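Local atomic coordinates of putative fructosamine-3-kinase (Thermobifida fusca YX, PDB entry 3F7W), a protein that probably acts as a kinase, as a member of the fructosamine kinase family. Residues E103-G106 / H107-A110; P232-D235 / R236-A240. One frame throughout, in Å; residues are numbered along the deposited sequence.

Interaction 1: residues E103-G106 / H107-A110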
loop_
_atom_site.group_PDB
_atom_site.type_symbol
_atom_site.label_atom_id
_atom_site.label_comp_id
_atom_site.label_asym_id
_atom_site.label_seq_id
_atom_site.Cartn_x
_atom_site.Cartn_y
_atom_site.Cartn_z
ATOM N N GLU A 103 -1.811 7.843 -18.347
ATOM C CA GLU A 103 -0.560 7.497 -19.028
ATOM C C GLU A 103 0.650 7.969 -18.230
ATOM O O GLU A 103 1.640 7.237 -18.054
ATOM C CB GLU A 103 -0.530 8.109 -20.420
ATOM C CG GLU A 103 -1.639 7.623 -21.321
ATOM C CD GLU A 103 -1.626 8.344 -22.662
ATOM O OE1 GLU A 103 -0.525 8.787 -23.071
ATOM O OE2 GLU A 103 -2.709 8.465 -23.288
ATOM N N ARG A 104 0.557 9.175 -17.686
ATOM C CA ARG A 104 1.676 9.727 -16.945
ATOM C C ARG A 104 1.886 8.934 -15.640
ATOM O O ARG A 104 3.018 8.628 -15.266
ATOM C CB ARG A 104 1.445 11.208 -16.687
ATOM C CG ARG A 104 1.485 12.051 -17.990
ATOM C CD ARG A 104 1.330 13.525 -17.692
ATOM N NE ARG A 104 2.545 13.975 -17.027
ATOM C CZ ARG A 104 3.644 14.383 -17.660
ATOM N NH1 ARG A 104 3.689 14.437 -18.995
ATOM N NH2 ARG A 104 4.707 14.746 -16.943
ATOM N N PHE A 105 0.790 8.524 -15.017
ATOM C CA PHE A 105 0.854 7.752 -13.769
ATOM C C PHE A 105 1.503 6.388 -13.994
ATOM O O PHE A 105 2.263 5.919 -13.162
ATOM C CB PHE A 105 -0.536 7.623 -13.180
ATOM C CG PHE A 105 -0.587 6.887 -11.878
ATOM C CD1 PHE A 105 0.319 7.172 -10.854
ATOM C CD2 PHE A 105 -1.518 5.867 -11.681
ATOM C CE1 PHE A 105 0.243 6.477 -9.634
ATOM C CE2 PHE A 105 -1.584 5.196 -10.493
ATOM C CZ PHE A 105 -0.680 5.492 -9.466
ATOM N N GLY A 106 1.229 5.764 -15.146
ATOM C CA GLY A 106 1.893 4.514 -15.527
ATOM C C GLY A 106 3.407 4.646 -15.502
ATOM O O GLY A 106 4.109 3.813 -14.951
ATOM N N HIS A 107 3.911 5.707 -16.098
ATOM C CA HIS A 107 5.350 5.981 -16.075
ATOM C C HIS A 107 5.891 6.223 -14.657
ATOM O O HIS A 107 6.984 5.766 -14.313
ATOM C CB HIS A 107 5.657 7.195 -16.948
ATOM C CG HIS A 107 5.444 6.968 -18.418
ATOM N ND1 HIS A 107 5.377 8.011 -19.321
ATOM C CD2 HIS A 107 5.325 5.831 -19.150
ATOM C CE1 HIS A 107 5.216 7.522 -20.541
ATOM N NE2 HIS A 107 5.173 6.203 -20.466
ATOM N N GLN A 108 5.155 6.994 -13.863
ATOM C CA GLN A 108 5.512 7.278 -12.489
ATOM C C GLN A 108 5.678 6.001 -11.683
ATOM O O GLN A 108 6.643 5.853 -10.924
ATOM C CB GLN A 108 4.459 8.158 -11.804
ATOM C CG GLN A 108 4.317 9.595 -12.306
ATOM C CD GLN A 108 3.243 10.338 -11.562
ATOM O OE1 GLN A 108 2.024 10.156 -11.823
ATOM N NE2 GLN A 108 3.663 11.120 -10.551
ATOM N N LEU A 109 4.714 5.101 -11.810
ATOM C CA LEU A 109 4.764 3.833 -11.081
ATOM C C LEU A 109 5.920 2.938 -11.507
ATOM O O LEU A 109 6.534 2.278 -10.674
ATOM C CB LEU A 109 3.444 3.053 -11.269
ATOM C CG LEU A 109 2.197 3.409 -10.462
ATOM C CD1 LEU A 109 1.052 2.436 -10.913
ATOM C CD2 LEU A 109 2.436 3.335 -8.952
ATOM N N ALA A 110 6.180 2.860 -12.812
ATOM C CA ALA A 110 7.311 2.104 -13.313
ATOM C C ALA A 110 8.630 2.601 -12.698
ATOM O O ALA A 110 9.449 1.799 -12.279
ATOM C CB ALA A 110 7.369 2.161 -14.884
#
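The Phe105 ring meets Leu109 over one face and Gln108 at its edge. Leu109 CG stands 4.0 Å from the centroid of the Phe105 ring and 24° off the ring normal, a CH-pi contact displaced toward the rim, with both methyls reaching the CE1-CZ-CE2 end. In the ring plane, Gln108 OE1 approaches Phe105 CD1 at 3.6 Å, the amide turned 75° from the ring. The imidazole of His107 has the carbonyl oxygen Glu103 O over one face, 3.8 Å above its plane.

With chi1 at -178°, the Phe105 ring is directed away from its own backbone N and along the helix toward Leu109, one turn on. Beneath the side chains runs the i to i+4 bonding of an alpha-helix: Leu109 N to Phe105 O at 2.9 Å, Gln108 N to Arg104 O at 3.0 Å, and a weak, longer bond from His107 N to Glu103 O at 3.4 Å. Replacing Phe105 by an alanine is likely to leave the Leu109 side chain without its aromatic partner and open a gap beside the Gln108 amide.

That amide is fixed from two directions, Gln108 OE1 accepting from Ala207 N and Gln108 NE2 donating to Gly73 O, while His107 NE2 is hydrogen-bonded to Glu243 OE1. Helix 99-114 is thus held between two neighbours: Phe105 packs on Ala207 and Val209 of strand 206-209 and also on Val237 of helix 234-244, where Ala110 touches Tyr241 and Val244.

Interaction 2: residues P232-D235 / R236-A240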
loop_
_atom_site.group_PDB
_atom_site.type_symbol
_atom_site.label_atom_id
_atom_site.label_comp_id
_atom_site.label_asym_id
_atom_site.label_seq_id
_atom_site.Cartn_x
_atom_site.Cartn_y
_atom_site.Cartn_z
ATOM N N PRO A 232 -9.858 3.992 -12.425
ATOM C CA PRO A 232 -10.139 4.717 -13.665
ATOM C C PRO A 232 -8.989 4.565 -14.627
ATOM O O PRO A 232 -7.829 4.665 -14.210
ATOM C CB PRO A 232 -10.294 6.162 -13.191
ATOM C CG PRO A 232 -10.768 6.014 -11.731
ATOM C CD PRO A 232 -9.953 4.858 -11.234
ATOM N N TYR A 233 -9.296 4.305 -15.905
ATOM C CA TYR A 233 -8.271 4.214 -16.951
ATOM C C TYR A 233 -7.170 3.180 -16.646
ATOM O O TYR A 233 -6.018 3.374 -17.021
ATOM C CB TYR A 233 -7.658 5.611 -17.238
ATOM C CG TYR A 233 -8.707 6.615 -17.639
ATOM C CD1 TYR A 233 -9.393 6.494 -18.863
ATOM C CD2 TYR A 233 -9.082 7.647 -16.782
ATOM C CE1 TYR A 233 -10.372 7.388 -19.212
ATOM C CE2 TYR A 233 -10.070 8.536 -17.121
ATOM C CZ TYR A 233 -10.725 8.405 -18.331
ATOM O OH TYR A 233 -11.707 9.307 -18.682
ATOM N N LEU A 234 -7.544 2.088 -15.977
ATOM C CA LEU A 234 -6.593 1.031 -15.629
ATOM C C LEU A 234 -5.748 0.581 -16.800
ATOM O O LEU A 234 -4.536 0.510 -16.672
ATOM C CB LEU A 234 -7.299 -0.189 -15.051
ATOM C CG LEU A 234 -6.382 -1.337 -14.629
ATOM C CD1 LEU A 234 -5.352 -0.914 -13.546
ATOM C CD2 LEU A 234 -7.226 -2.508 -14.142
ATOM N N ASP A 235 -6.366 0.283 -17.947
ATOM C CA ASP A 235 -5.592 -0.212 -19.082
ATOM C C ASP A 235 -4.587 0.813 -19.610
ATOM O O ASP A 235 -3.486 0.441 -20.018
ATOM C CB ASP A 235 -6.515 -0.669 -20.212
ATOM C CG ASP A 235 -7.227 -1.961 -19.891
ATOM O OD1 ASP A 235 -6.692 -2.735 -19.090
ATOM O OD2 ASP A 235 -8.313 -2.196 -20.460
ATOM N N ARG A 236 -4.948 2.096 -19.602
ATOM C CA ARG A 236 -3.989 3.136 -19.989
ATOM C C ARG A 236 -2.806 3.225 -19.034
ATOM O O ARG A 236 -1.680 3.444 -19.474
ATOM C CB ARG A 236 -4.627 4.502 -20.079
ATOM C CG ARG A 236 -5.435 4.710 -21.338
ATOM C CD ARG A 236 -5.856 6.160 -21.473
ATOM N NE ARG A 236 -6.457 6.461 -22.779
ATOM C CZ ARG A 236 -7.703 6.156 -23.134
ATOM N NH1 ARG A 236 -8.516 5.501 -22.307
ATOM N NH2 ARG A 236 -8.143 6.502 -24.340
ATOM N N VAL A 237 -3.061 3.061 -17.738
ATOM C CA VAL A 237 -1.981 3.068 -16.744
ATOM C C VAL A 237 -1.072 1.885 -17.019
ATOM O O VAL A 237 0.123 2.058 -17.101
ATOM C CB VAL A 237 -2.494 3.010 -15.289
ATOM C CG1 VAL A 237 -1.307 2.839 -14.264
ATOM C CG2 VAL A 237 -3.381 4.267 -14.975
ATOM N N ARG A 238 -1.649 0.690 -17.158
ATOM C CA ARG A 238 -0.852 -0.529 -17.381
ATOM C C ARG A 238 -0.115 -0.508 -18.703
ATOM O O ARG A 238 1.020 -0.940 -18.762
ATOM C CB ARG A 238 -1.726 -1.799 -17.299
ATOM C CG ARG A 238 -2.146 -2.122 -15.883
ATOM C CD ARG A 238 -2.690 -3.542 -15.737
ATOM N NE ARG A 238 -3.895 -3.733 -16.546
ATOM C CZ ARG A 238 -4.883 -4.570 -16.245
ATOM N NH1 ARG A 238 -4.854 -5.334 -15.154
ATOM N NH2 ARG A 238 -5.908 -4.649 -17.054
ATOM N N ASP A 239 -0.754 -0.022 -19.767
ATOM C CA ASP A 239 -0.093 0.106 -21.058
ATOM C C ASP A 239 1.120 1.033 -21.006
ATOM O O ASP A 239 2.185 0.698 -21.525
ATOM C CB ASP A 239 -1.071 0.624 -22.137
ATOM C CG ASP A 239 -2.099 -0.411 -22.561
ATOM O OD1 ASP A 239 -1.998 -1.582 -22.156
ATOM O OD2 ASP A 239 -3.032 -0.030 -23.299
ATOM N N ALA A 240 0.949 2.203 -20.396
ATOM C CA ALA A 240 2.055 3.162 -20.220
ATOM C C ALA A 240 3.152 2.556 -19.327
ATOM O O ALA A 240 4.324 2.619 -19.665
ATOM C CB ALA A 240 1.543 4.486 -19.672
HETATM O O HOH W 1 -3.786 -3.692 -19.418
#
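Leu234 and Asp235 both meet the guanidinium of Arg238 in the first turn of an alpha-helix, for which Tyr233 is the N-cap residue. The two approach it differently. Leu234 CD2 lies over one face, 3.8 Å from Arg238 CZ, offset toward the rim; Asp235 comes to the edge, its carboxylate only 21° from the guanidinium plane. The resulting salt bridge joins Asp235 OD1 to Arg238 NH2 at 2.9 Å with an N-H...O angle of 155°, an i to i+3 pairing. A bend at chi3 turns the Arg238 chain back toward the helix start, bringing its head within range of both residues.

Tyr233 and Arg236 run side by side in the same direction, ring and guanidinium planes 82° apart, with Arg236 NH1 3.7 Å from Tyr233 CD1. The turn itself is closed by backbone bonds from Val237 N to Tyr233 O at 3.1 Å and from Arg238 N to Leu234 O at 2.9 Å.

Neighbouring helices cover these side chains: Leu234 touches Leu226 and Ala227 of helix 219-229, and Arg238 packs against Trp251 and Ile255 of helix 251-270. One water bridges the same Asp235 and Arg238 side chains, donating to Asp235 OD1 at 3.1 Å and accepting from Arg238 NE at 2.9 Å.

Overall arrangement
From the N terminus, the chain builds the five-stranded antiparallel sheet and then enters helix 99-114, where interaction 1 links successive turns. It continues through several helices and strand pair 200-203/206-209 before helix 234-244 begins with interaction 2. Each contact spans adjoining residues, so neither closes a long loop; the two follow in series, without nesting or crossing. Their centres nonetheless lie about 9 Å apart, because the two helices pack together: Glu103 O approaches Ala240 CB at 3.2 Å, and Gly106 CA approaches Val237 CG1 at 3.8 Å. These interhelix contacts join helix 99-114, which also packs on strand 206-209, to helix 234-244, whose side chains reach helices 219-229 and 251-270.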